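Local coordinates for ribonucleoside-diphosphate reductase subunit beta (Clostridium botulinum, PDB 6ZJK), which probably supplies the radical-generating half of a class I ribonucleotide reductase, which reduces ribonucleoside diphosphates to 2'-deoxyribonucleoside diphosphates, and holds a two-iron site in a helical bundle, at residues Lys83-Pro86 and Tyr87-Asp90; Leu114-Ile117 and Ser118-Ile121; Thr227-Ile230 and Phe231-Asn235; Leu264-Glu267 and Phe268-Met272; His278-Gln281 and Trp282-Val286. One frame throughout, in Å; residues are numbered along the deposited sequence.

Contact 1 (Lys83-Pro86 and Tyr87-Asp90); sequences KQFP and YLTD
F85 and L88 meet in a local turn contact at the surface, where helix 79-84 gives way to a short 3-10 segment and the chain heads for helix 90-118. Two backbone bonds of three-residue span tie the turn. Y87 N donates to Q84 O at 3.1 Å; one residue on, L88 N reaches F85 O in a weak bond of 3.4 Å. The side chains follow the same pattern. A chi1 of -169°, which sets CG opposite the backbone N, takes the F85 ring into the buried interior, where L88 still reaches it obliquely, its CD1 lying 4.0 Å from F85 CD1. Y87 goes elsewhere: its ring sits beside the P86 carbonyl, CD2 being 3.8 Å from P86 O. Q84 sends its amide away from the turn, OE1 to M224 N and NE2 to G222 O, both in the loop ahead of helix 225-255. T89 is the N-cap of helix 90-118, its OG1 bonded to E92 N. F85 and L88 both rest on R93 of that helix, while F85 also touches T152, just past helix 124-151, and M224.

Contact 2 (Leu114-Ile117 and Ser118-Ile121); sequences LPNI and SRYI
Y120 turns the edge of its ring to the carbonyl of N116, CD1 lying 3.2 Å from N116 O and in line with the ring plane. That oxygen is buried and has no hydrogen-bonding partner in the model, so the aromatic C-H edge is what meets it. This is the dense side of the contact. S118 N makes a nearly straight 2.9 Å bond to L114 O, S118 CB sits 3.3 Å from the same oxygen, and Y120 N closes on I117 O at 3.0 Å. I121 adds its CG1, 3.7 Å from I117 O. Here helix 90-118 runs out: P115 has already kinked it, the R119 N to P115 O bond is weak, and a type I beta turn from S118 to I121 leads toward helix 124-151. L114 and I117 pack on N200 of helix 190-220, and Y120 meets F184 edge-to-face. The looser side belongs to N116 and R119. They run side by side, amide and guanidinium planes 53° apart, and N116 ND2 stays 3.9 Å from R119 NH2. R119 is partly exposed, yet its NE is buried without a partner in the model. The residue lies at the dimer interface: it packs on R119 of the second subunit, whose NH2 makes a weak hydrogen bond to P115 O.

Contact 3 (Thr227-Ile230 and Phe231-Asn235); sequences TSTI and FKYIN
F231 opens the second half of this helical stretch by laying its ring alongside T227: T227 CG2 lies in the ring plane at its edge, 3.9 Å from F231 CE2. F231 N meanwhile bonds T227 O, and CD2 of the same ring sits 3.2 Å from that oxygen, so backbone oxygen and methyl both meet this edge. T227 can offer the methyl because CG2 stands anti to its backbone N, while OG1 turns off to D81. K232 follows, extended beyond CG, and carries its ammonium to two waters. One links K232 NZ, at 3.1 Å, to T229 OG1, which is 2.6 Å from the water; the other joins NZ weakly to S228 OG. The same amine makes a cation-pi contact with F334. Y233 makes a similar approach to the residue four back: its CD2 edge meets T229 O at 3.3 Å and CE2 lies 4.0 Å from T229 CG2, the two side chains pointing the same way. I234 N bonds I230 O at 3.2 Å; its CG1 lies close to that oxygen, while the branches of the two isoleucines touch only lightly. N235 completes the stretch, its ND2 bonded to Y216. This part of helix 225-255 has neighbours on several helices. F231 stacks on F215 of helix 190-220, Y233 stacks on W71, and I230 and I234 face helix 124-151, where I234 touches the iron ligand H140.

Contact 4 (Leu264-Glu267 and Phe268-Met272); sequences LEEE and FRQMM
L264-E267 and F268-M272 are consecutive turns of helix 262-287, joined by regular i to i+4 backbone bonds from F268 N to L264 O, R269 N to E265 O, Q270 N to E266 O and M271 N to E267 O. The side chains part to two sides. Inward, F268 spreads one ring face over L264 O, which stands 3.6 Å above the plane and toward the rim, and its CZ meets L264 CD2 at 3.9 Å. Both residues press on L194 of helix 190-220. M271 follows on this flank: its CG comes to 3.2 Å from E267 O, and the side chain continues to I202. On the outer flank a bend at chi2 (56°) carries the E266 carboxylate forward along the helix to R269 and Q270. OE2 uses its syn lone pair toward R269 NH1, at 3.3 Å and within the guanidinium plane, although the two flat groups are twisted 50° apart. Q270 NE2 adds a weak bond of 3.5 Å to that same OE2, and Q270 OE1 accepts a bond from R273 NE. Two donors, one of them weak, on a single oxygen would probably draw the negative charge of E266 toward OE2. This salt bridge is internal to the helix; the further bond from R269 NE to K317 O ties it to the loop after helix 296-313 and should limit the rotation of the guanidinium.

Contact 5 (His278-Gln281 and Trp282-Val286); sequences HEIQ and WGQYV
G283 N bonds E279 O at 2.9 Å, as short as any bond between H278-Q281 and W282-V286, and the E279 side chain goes on to meet W282. A bend at chi2 (56°) brings OE2 to 3.6 Å from W282 CD1. OE2 sits at the indole edge near its plane, and the carboxylate plane is turned 66° from the ring. S210 OG of helix 190-220 is hydrogen-bonded to the same oxygen, and OE1 makes a salt bridge with R173 of helix 168-186. W282 has V286 CG1 on one ring face, 3.6 Å above the plane and toward the rim, and its ring also meets F102 of helix 90-118. All this rides on an unbroken alpha-helical stretch of helix 262-287: W282 N bonds H278 O at 3.0 Å, and Y285 N bonds Q281 O at 2.9 Å. The four-residue spacing also sets I280 beside Q284, pointing the same way: I280 CG2 lies 3.7 Å from Q284 NE2, and the Q284 CG is 3.3 Å from I280 O. Q284 NE2 is spoken for by D296 O, at the start of helix 296-313, and I280 packs on E300, I303 and K304 of that helix. The Y285 side chain leads away from H278-Q281, CG anti to the backbone N (chi1 166°), to stack on H169 and bond D167 through OH.

How the contacts relate
All five are local contacts within one helical bundle, strung in series along the chain, and none touches another. Contacts 2 and 3 both come close to the metal: L114 of contact 2 has its side chain about 7 Å from a bound iron, and I234 of contact 3 about 5 Å, although their centres are 27 Å apart on opposite sides of the chain's centre. The irons are held by D107, E137, H140, E204, E238 and H241. Contacts 4 and 5 share helix 262-287, centres 21 Å apart; the side chain of E279 in contact 5 is about 14 Å from an iron. Contact 1, at the surface, comes within about 7 Å of contacts 3 and 5 at their nearest atoms.

Contact 1 (Lys83-Pro86 and Tyr87-Asp90)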
# COMPACT_ATOMS: atom_id res chain seq x y z
N LYS A 83 -14.09 -28.00 -13.00
CA LYS A 83 -14.98 -28.94 -13.67
C LYS A 83 -16.38 -28.35 -13.86
O LYS A 83 -17.01 -28.55 -14.90
CB LYS A 83 -15.09 -30.23 -12.84
CG LYS A 83 -13.81 -30.67 -12.11
CD LYS A 83 -13.76 -32.20 -12.02
CE LYS A 83 -13.27 -32.72 -10.67
NZ LYS A 83 -12.93 -34.17 -10.66
N GLN A 84 -16.84 -27.44 -12.99
CA GLN A 84 -18.22 -26.95 -13.05
C GLN A 84 -18.41 -25.79 -14.02
O GLN A 84 -19.53 -25.57 -14.50
CB GLN A 84 -18.66 -26.52 -11.66
CG GLN A 84 -18.46 -27.59 -10.63
CD GLN A 84 -19.02 -27.21 -9.28
OE1 GLN A 84 -18.50 -26.32 -8.61
NE2 GLN A 84 -20.07 -27.91 -8.86
N PHE A 85 -17.36 -25.00 -14.27
CA PHE A 85 -17.50 -23.84 -15.15
C PHE A 85 -18.11 -24.13 -16.53
O PHE A 85 -18.90 -23.29 -17.00
CB PHE A 85 -16.14 -23.15 -15.31
CG PHE A 85 -16.21 -21.81 -15.97
CD1 PHE A 85 -16.60 -20.69 -15.25
CD2 PHE A 85 -15.89 -21.66 -17.31
CE1 PHE A 85 -16.68 -19.45 -15.86
CE2 PHE A 85 -15.95 -20.42 -17.92
CZ PHE A 85 -16.34 -19.32 -17.19
N PRO A 86 -17.76 -25.21 -17.24
CA PRO A 86 -18.38 -25.44 -18.56
C PRO A 86 -19.86 -25.76 -18.53
O PRO A 86 -20.50 -25.73 -19.59
CB PRO A 86 -17.58 -26.63 -19.13
CG PRO A 86 -16.29 -26.59 -18.39
CD PRO A 86 -16.63 -26.13 -17.01
N TYR A 87 -20.42 -26.09 -17.38
CA TYR A 87 -21.82 -26.47 -17.35
C TYR A 87 -22.72 -25.39 -16.75
O TYR A 87 -23.92 -25.63 -16.59
CB TYR A 87 -21.99 -27.79 -16.59
CG TYR A 87 -21.35 -28.96 -17.30
CD1 TYR A 87 -20.50 -29.83 -16.62
CD2 TYR A 87 -21.60 -29.22 -18.64
CE1 TYR A 87 -19.92 -30.90 -17.24
CE2 TYR A 87 -21.02 -30.30 -19.28
CZ TYR A 87 -20.17 -31.13 -18.57
OH TYR A 87 -19.58 -32.21 -19.18
N LEU A 88 -22.18 -24.20 -16.49
CA LEU A 88 -23.02 -23.05 -16.19
C LEU A 88 -23.94 -22.75 -17.37
O LEU A 88 -23.55 -22.91 -18.54
CB LEU A 88 -22.17 -21.83 -15.87
CG LEU A 88 -21.23 -21.89 -14.66
CD1 LEU A 88 -20.50 -20.59 -14.56
CD2 LEU A 88 -22.02 -22.19 -13.39
N THR A 89 -25.17 -22.34 -17.07
CA THR A 89 -26.16 -21.92 -18.06
C THR A 89 -25.66 -20.67 -18.78
O THR A 89 -24.72 -20.00 -18.33
CB THR A 89 -27.51 -21.60 -17.40
OG1 THR A 89 -27.45 -20.29 -16.81
CG2 THR A 89 -27.83 -22.60 -16.30
N ASP A 90 -26.26 -20.35 -19.93
CA ASP A 90 -25.94 -19.09 -20.58
C ASP A 90 -26.29 -17.91 -19.69
O ASP A 90 -25.57 -16.90 -19.65
CB ASP A 90 -26.66 -18.96 -21.92
CG ASP A 90 -26.17 -19.98 -22.96
OD1 ASP A 90 -25.04 -20.48 -22.83
OD2 ASP A 90 -26.89 -20.22 -23.95

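Contact 2 (Leu114-Ile117 and Ser118-Ile121)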
# COMPACT_ATOMS: atom_id res chain seq x y z
N LEU A 114 -7.10 5.61 -3.59
CA LEU A 114 -6.75 5.66 -2.20
C LEU A 114 -5.49 6.48 -1.87
O LEU A 114 -5.48 7.20 -0.93
CB LEU A 114 -6.63 4.26 -1.64
CG LEU A 114 -7.96 3.59 -1.45
CD1 LEU A 114 -7.86 2.21 -0.90
CD2 LEU A 114 -8.87 4.45 -0.63
N PRO A 115 -4.46 6.36 -2.69
CA PRO A 115 -3.28 7.15 -2.35
C PRO A 115 -3.48 8.61 -2.56
O PRO A 115 -2.70 9.38 -2.11
CB PRO A 115 -2.25 6.66 -3.31
CG PRO A 115 -2.66 5.32 -3.66
CD PRO A 115 -4.12 5.22 -3.52
N ASN A 116 -4.52 8.98 -3.26
CA ASN A 116 -4.76 10.36 -3.51
C ASN A 116 -5.52 10.96 -2.36
O ASN A 116 -5.47 12.14 -2.12
CB ASN A 116 -5.56 10.51 -4.77
CG ASN A 116 -4.69 10.62 -5.97
OD1 ASN A 116 -3.77 9.85 -6.15
ND2 ASN A 116 -4.98 11.58 -6.80
N ILE A 117 -6.22 10.14 -1.66
CA ILE A 117 -6.93 10.60 -0.56
C ILE A 117 -5.93 10.65 0.55
O ILE A 117 -5.81 11.64 1.20
CB ILE A 117 -8.05 9.65 -0.25
CG1 ILE A 117 -9.23 10.01 -1.11
CG2 ILE A 117 -8.43 9.72 1.19
CD1 ILE A 117 -10.32 9.00 -1.06
N SER A 118 -5.22 9.57 0.73
CA SER A 118 -4.23 9.45 1.76
C SER A 118 -3.18 10.52 1.85
O SER A 118 -2.76 10.85 2.88
CB SER A 118 -3.56 8.13 1.63
OG SER A 118 -2.75 7.90 2.70
N ARG A 119 -2.84 11.17 0.77
CA ARG A 119 -1.87 12.20 0.78
C ARG A 119 -2.32 13.56 1.29
O ARG A 119 -1.55 14.45 1.34
CB ARG A 119 -1.21 12.23 -0.58
CG ARG A 119 -1.67 13.21 -1.61
CD ARG A 119 -0.82 13.12 -2.89
NE ARG A 119 -1.65 13.43 -4.06
CZ ARG A 119 -1.27 14.03 -5.17
NH1 ARG A 119 -0.04 14.45 -5.36
NH2 ARG A 119 -2.15 14.23 -6.13
N TYR A 120 -3.57 13.64 1.67
CA TYR A 120 -4.12 14.85 2.23
C TYR A 120 -4.44 14.61 3.68
O TYR A 120 -4.75 15.49 4.37
CB TYR A 120 -5.35 15.31 1.49
CG TYR A 120 -5.05 15.86 0.15
CD1 TYR A 120 -5.06 15.07 -0.96
CD2 TYR A 120 -4.74 17.14 -0.01
CE1 TYR A 120 -4.78 15.56 -2.18
CE2 TYR A 120 -4.45 17.63 -1.24
CZ TYR A 120 -4.48 16.82 -2.31
OH TYR A 120 -4.20 17.32 -3.52
N ILE A 121 -4.35 13.39 4.13
CA ILE A 121 -4.62 13.05 5.49
C ILE A 121 -3.42 13.36 6.41
O ILE A 121 -2.37 12.84 6.23
CB ILE A 121 -4.96 11.58 5.60
CG1 ILE A 121 -6.27 11.29 4.89
CG2 ILE A 121 -5.02 11.17 7.03
CD1 ILE A 121 -7.51 11.78 5.57

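Contact 3 (Thr227-Ile230 and Phe231-Asn235)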
# COMPACT_ATOMS: atom_id res chain seq x y z
N THR A 227 -14.84 -20.42 -5.76
CA THR A 227 -14.93 -19.00 -6.07
C THR A 227 -15.64 -18.25 -4.94
O THR A 227 -15.26 -17.13 -4.58
CB THR A 227 -15.61 -18.84 -7.43
OG1 THR A 227 -14.74 -19.34 -8.46
CG2 THR A 227 -15.96 -17.40 -7.74
N SER A 228 -16.64 -18.89 -4.33
CA SER A 228 -17.35 -18.24 -3.25
C SER A 228 -16.46 -18.11 -2.02
O SER A 228 -16.45 -17.06 -1.37
CB SER A 228 -18.64 -19.02 -2.95
OG SER A 228 -19.14 -18.77 -1.66
N THR A 229 -15.63 -19.12 -1.74
CA THR A 229 -14.66 -19.02 -0.64
C THR A 229 -13.73 -17.82 -0.81
O THR A 229 -13.50 -17.07 0.14
CB THR A 229 -13.87 -20.33 -0.51
OG1 THR A 229 -14.79 -21.38 -0.18
CG2 THR A 229 -12.85 -20.22 0.59
N ILE A 230 -13.20 -17.61 -2.02
CA ILE A 230 -12.42 -16.40 -2.26
C ILE A 230 -13.24 -15.15 -1.92
O ILE A 230 -12.74 -14.23 -1.26
CB ILE A 230 -11.90 -16.36 -3.71
CG1 ILE A 230 -10.81 -17.41 -3.90
CG2 ILE A 230 -11.35 -14.99 -4.07
CD1 ILE A 230 -10.28 -17.52 -5.36
N PHE A 231 -14.53 -15.11 -2.31
CA PHE A 231 -15.31 -13.90 -2.03
C PHE A 231 -15.60 -13.72 -0.54
O PHE A 231 -15.77 -12.58 -0.11
CB PHE A 231 -16.60 -13.86 -2.87
CG PHE A 231 -16.37 -13.31 -4.26
CD1 PHE A 231 -16.23 -11.93 -4.45
CD2 PHE A 231 -16.18 -14.16 -5.35
CE1 PHE A 231 -15.94 -11.40 -5.72
CE2 PHE A 231 -15.91 -13.64 -6.64
CZ PHE A 231 -15.78 -12.26 -6.82
N LYS A 232 -15.64 -14.79 0.26
CA LYS A 232 -15.76 -14.62 1.70
C LYS A 232 -14.54 -13.91 2.28
O LYS A 232 -14.66 -13.11 3.22
CB LYS A 232 -15.94 -15.97 2.40
CG LYS A 232 -17.30 -16.63 2.15
CD LYS A 232 -17.31 -18.01 2.77
CE LYS A 232 -18.61 -18.73 2.52
NZ LYS A 232 -18.68 -20.04 3.23
N TYR A 233 -13.34 -14.20 1.74
CA TYR A 233 -12.16 -13.50 2.24
C TYR A 233 -12.19 -12.03 1.87
O TYR A 233 -11.84 -11.16 2.69
CB TYR A 233 -10.88 -14.17 1.70
CG TYR A 233 -10.49 -15.40 2.47
CD1 TYR A 233 -9.73 -15.30 3.64
CD2 TYR A 233 -10.87 -16.66 2.05
CE1 TYR A 233 -9.36 -16.42 4.36
CE2 TYR A 233 -10.50 -17.80 2.75
CZ TYR A 233 -9.74 -17.67 3.91
OH TYR A 233 -9.37 -18.79 4.62
N ILE A 234 -12.67 -11.74 0.70
CA ILE A 234 -12.77 -10.39 0.26
C ILE A 234 -13.80 -9.66 1.11
O ILE A 234 -13.61 -8.56 1.44
CB ILE A 234 -13.19 -10.31 -1.19
CG1 ILE A 234 -12.18 -11.02 -2.10
CG2 ILE A 234 -13.30 -8.90 -1.65
CD1 ILE A 234 -12.39 -10.71 -3.54
N ASN A 235 -14.90 -10.32 1.41
CA ASN A 235 -15.99 -9.78 2.22
C ASN A 235 -15.40 -9.42 3.60
O ASN A 235 -15.58 -8.37 4.01
CB ASN A 235 -17.09 -10.82 2.36
CG ASN A 235 -18.44 -10.23 2.74
OD1 ASN A 235 -18.56 -9.14 3.23
ND2 ASN A 235 -19.45 -10.99 2.47
O HOH W 1 -18.89 -20.98 -0.08
O HOH W 2 -16.04 -21.22 2.07

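Contact 4 (Leu264-Glu267 and Phe268-Met272)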
# COMPACT_ATOMS: atom_id res chain seq x y z
N LEU A 264 -24.95 19.85 3.39
CA LEU A 264 -24.00 18.87 2.87
C LEU A 264 -24.36 17.46 3.33
O LEU A 264 -24.19 16.49 2.58
CB LEU A 264 -22.56 19.23 3.26
CG LEU A 264 -21.57 18.21 2.69
CD1 LEU A 264 -21.26 18.60 1.25
CD2 LEU A 264 -20.28 18.16 3.48
N GLU A 265 -24.88 17.28 4.55
CA GLU A 265 -25.32 15.95 4.95
C GLU A 265 -26.47 15.47 4.07
O GLU A 265 -26.55 14.27 3.77
CB GLU A 265 -25.73 15.95 6.42
CG GLU A 265 -24.61 16.40 7.37
CD GLU A 265 -24.87 16.03 8.82
OE1 GLU A 265 -26.00 16.26 9.32
OE2 GLU A 265 -23.92 15.51 9.46
N GLU A 266 -27.34 16.37 3.61
CA GLU A 266 -28.39 15.94 2.68
C GLU A 266 -27.79 15.55 1.33
O GLU A 266 -28.24 14.58 0.71
CB GLU A 266 -29.44 17.03 2.51
CG GLU A 266 -30.72 16.58 1.78
CD GLU A 266 -31.37 15.37 2.45
OE1 GLU A 266 -31.41 15.31 3.70
OE2 GLU A 266 -31.86 14.47 1.73
N GLU A 267 -26.74 16.25 0.90
CA GLU A 267 -26.10 15.82 -0.35
C GLU A 267 -25.48 14.43 -0.21
O GLU A 267 -25.57 13.60 -1.13
CB GLU A 267 -25.05 16.85 -0.75
CG GLU A 267 -25.52 18.28 -0.73
CD GLU A 267 -24.47 19.23 -1.27
OE1 GLU A 267 -23.67 18.80 -2.14
OE2 GLU A 267 -24.42 20.39 -0.81
N PHE A 268 -24.99 14.03 0.96
CA PHE A 268 -24.55 12.66 1.18
C PHE A 268 -25.71 11.67 1.08
O PHE A 268 -25.55 10.57 0.53
CB PHE A 268 -23.86 12.54 2.54
CG PHE A 268 -22.50 13.18 2.61
CD1 PHE A 268 -21.89 13.69 1.47
CD2 PHE A 268 -21.80 13.21 3.81
CE1 PHE A 268 -20.62 14.25 1.53
CE2 PHE A 268 -20.52 13.78 3.88
CZ PHE A 268 -19.93 14.30 2.74
N ARG A 269 -26.87 12.02 1.65
CA ARG A 269 -28.04 11.14 1.58
C ARG A 269 -28.47 10.90 0.13
O ARG A 269 -28.92 9.80 -0.21
CB ARG A 269 -29.18 11.70 2.43
CG ARG A 269 -28.95 11.48 3.93
CD ARG A 269 -30.07 11.99 4.82
NE ARG A 269 -31.10 11.01 5.09
CZ ARG A 269 -32.27 10.95 4.46
NH1 ARG A 269 -32.58 11.82 3.51
NH2 ARG A 269 -33.13 10.01 4.78
N GLN A 270 -28.35 11.90 -0.70
CA GLN A 270 -28.72 11.78 -2.08
C GLN A 270 -27.73 10.99 -2.91
O GLN A 270 -28.10 10.39 -3.88
CB GLN A 270 -28.91 13.13 -2.72
CG GLN A 270 -30.14 13.85 -2.24
CD GLN A 270 -31.41 13.06 -2.39
OE1 GLN A 270 -31.81 12.76 -3.47
NE2 GLN A 270 -32.07 12.78 -1.29
N MET A 271 -26.47 10.97 -2.49
CA MET A 271 -25.44 10.22 -3.14
C MET A 271 -25.76 8.80 -2.90
O MET A 271 -25.67 8.02 -3.77
CB MET A 271 -24.07 10.55 -2.55
CG MET A 271 -23.52 11.90 -2.94
SD MET A 271 -21.80 12.18 -2.59
CE MET A 271 -21.04 10.89 -3.48
N MET A 272 -26.14 8.45 -1.71
CA MET A 272 -26.50 7.12 -1.44
C MET A 272 -27.76 6.70 -2.22
O MET A 272 -27.85 5.59 -2.62
CB MET A 272 -26.70 7.00 0.03
CG MET A 272 -27.14 5.69 0.54
SD MET A 272 -26.03 4.32 0.32
CE MET A 272 -24.96 4.39 1.71

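Contact 5 (His278-Gln281 and Trp282-Val286)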
# COMPACT_ATOMS: atom_id res chain seq x y z
N HIS A 278 -28.79 3.01 -8.98
CA HIS A 278 -27.90 2.42 -9.93
C HIS A 278 -27.64 0.95 -9.67
O HIS A 278 -27.74 0.18 -10.55
CB HIS A 278 -26.57 3.12 -9.93
CG HIS A 278 -26.59 4.50 -10.47
ND1 HIS A 278 -25.48 5.30 -10.48
CD2 HIS A 278 -27.58 5.23 -11.01
CE1 HIS A 278 -25.78 6.46 -11.00
NE2 HIS A 278 -27.05 6.45 -11.33
N GLU A 279 -27.34 0.56 -8.46
CA GLU A 279 -26.98 -0.82 -8.13
C GLU A 279 -28.17 -1.77 -8.31
O GLU A 279 -27.99 -2.91 -8.73
CB GLU A 279 -26.42 -0.87 -6.71
CG GLU A 279 -25.81 -2.18 -6.33
CD GLU A 279 -24.69 -2.62 -7.30
OE1 GLU A 279 -23.89 -1.78 -7.76
OE2 GLU A 279 -24.67 -3.81 -7.65
N ILE A 280 -29.38 -1.32 -7.98
CA ILE A 280 -30.56 -2.15 -8.20
C ILE A 280 -30.77 -2.38 -9.69
O ILE A 280 -31.01 -3.52 -10.14
CB ILE A 280 -31.79 -1.48 -7.57
CG1 ILE A 280 -31.69 -1.48 -6.04
CG2 ILE A 280 -33.06 -2.20 -7.99
CD1 ILE A 280 -32.85 -0.74 -5.35
N GLN A 281 -30.73 -1.30 -10.47
CA GLN A 281 -30.93 -1.48 -11.90
C GLN A 281 -29.83 -2.33 -12.54
O GLN A 281 -30.12 -3.23 -13.33
CB GLN A 281 -30.96 -0.10 -12.54
CG GLN A 281 -31.85 0.05 -13.71
CD GLN A 281 -31.72 1.42 -14.31
OE1 GLN A 281 -32.69 1.96 -14.89
NE2 GLN A 281 -30.57 2.03 -14.13
N TRP A 282 -28.58 -2.25 -12.07
CA TRP A 282 -27.50 -3.10 -12.56
C TRP A 282 -27.72 -4.55 -12.15
O TRP A 282 -27.55 -5.46 -12.97
CB TRP A 282 -26.16 -2.58 -12.02
CG TRP A 282 -24.98 -3.53 -12.15
CD1 TRP A 282 -24.43 -4.29 -11.16
CD2 TRP A 282 -24.20 -3.79 -13.33
NE1 TRP A 282 -23.36 -5.01 -11.65
CE2 TRP A 282 -23.20 -4.72 -12.98
CE3 TRP A 282 -24.25 -3.33 -14.65
CZ2 TRP A 282 -22.26 -5.20 -13.90
CZ3 TRP A 282 -23.31 -3.81 -15.57
CH2 TRP A 282 -22.33 -4.74 -15.19
N GLY A 283 -28.10 -4.77 -10.89
CA GLY A 283 -28.35 -6.13 -10.41
C GLY A 283 -29.46 -6.83 -11.17
O GLY A 283 -29.35 -8.01 -11.50
N GLN A 284 -30.46 -6.07 -11.53
CA GLN A 284 -31.56 -6.60 -12.24
C GLN A 284 -31.15 -6.88 -13.69
O GLN A 284 -31.53 -7.83 -14.26
CB GLN A 284 -32.74 -5.60 -12.14
CG GLN A 284 -33.48 -5.63 -10.81
CD GLN A 284 -34.42 -4.49 -10.61
OE1 GLN A 284 -34.36 -3.52 -11.29
NE2 GLN A 284 -35.29 -4.63 -9.68
N TYR A 285 -30.32 -6.03 -14.23
CA TYR A 285 -29.93 -6.13 -15.64
C TYR A 285 -29.09 -7.38 -15.92
O TYR A 285 -29.32 -8.08 -16.91
CB TYR A 285 -29.19 -4.86 -16.05
CG TYR A 285 -28.46 -4.97 -17.37
CD1 TYR A 285 -29.15 -5.09 -18.57
CD2 TYR A 285 -27.06 -4.93 -17.41
CE1 TYR A 285 -28.49 -5.19 -19.78
CE2 TYR A 285 -26.37 -5.02 -18.63
CZ TYR A 285 -27.09 -5.16 -19.81
OH TYR A 285 -26.43 -5.25 -21.02
N VAL A 286 -28.12 -7.67 -15.04
CA VAL A 286 -27.21 -8.79 -15.27
C VAL A 286 -27.84 -10.12 -14.89
O VAL A 286 -27.50 -11.16 -15.48
CB VAL A 286 -25.86 -8.59 -14.54
CG1 VAL A 286 -25.17 -7.32 -15.00
CG2 VAL A 286 -26.05 -8.58 -13.05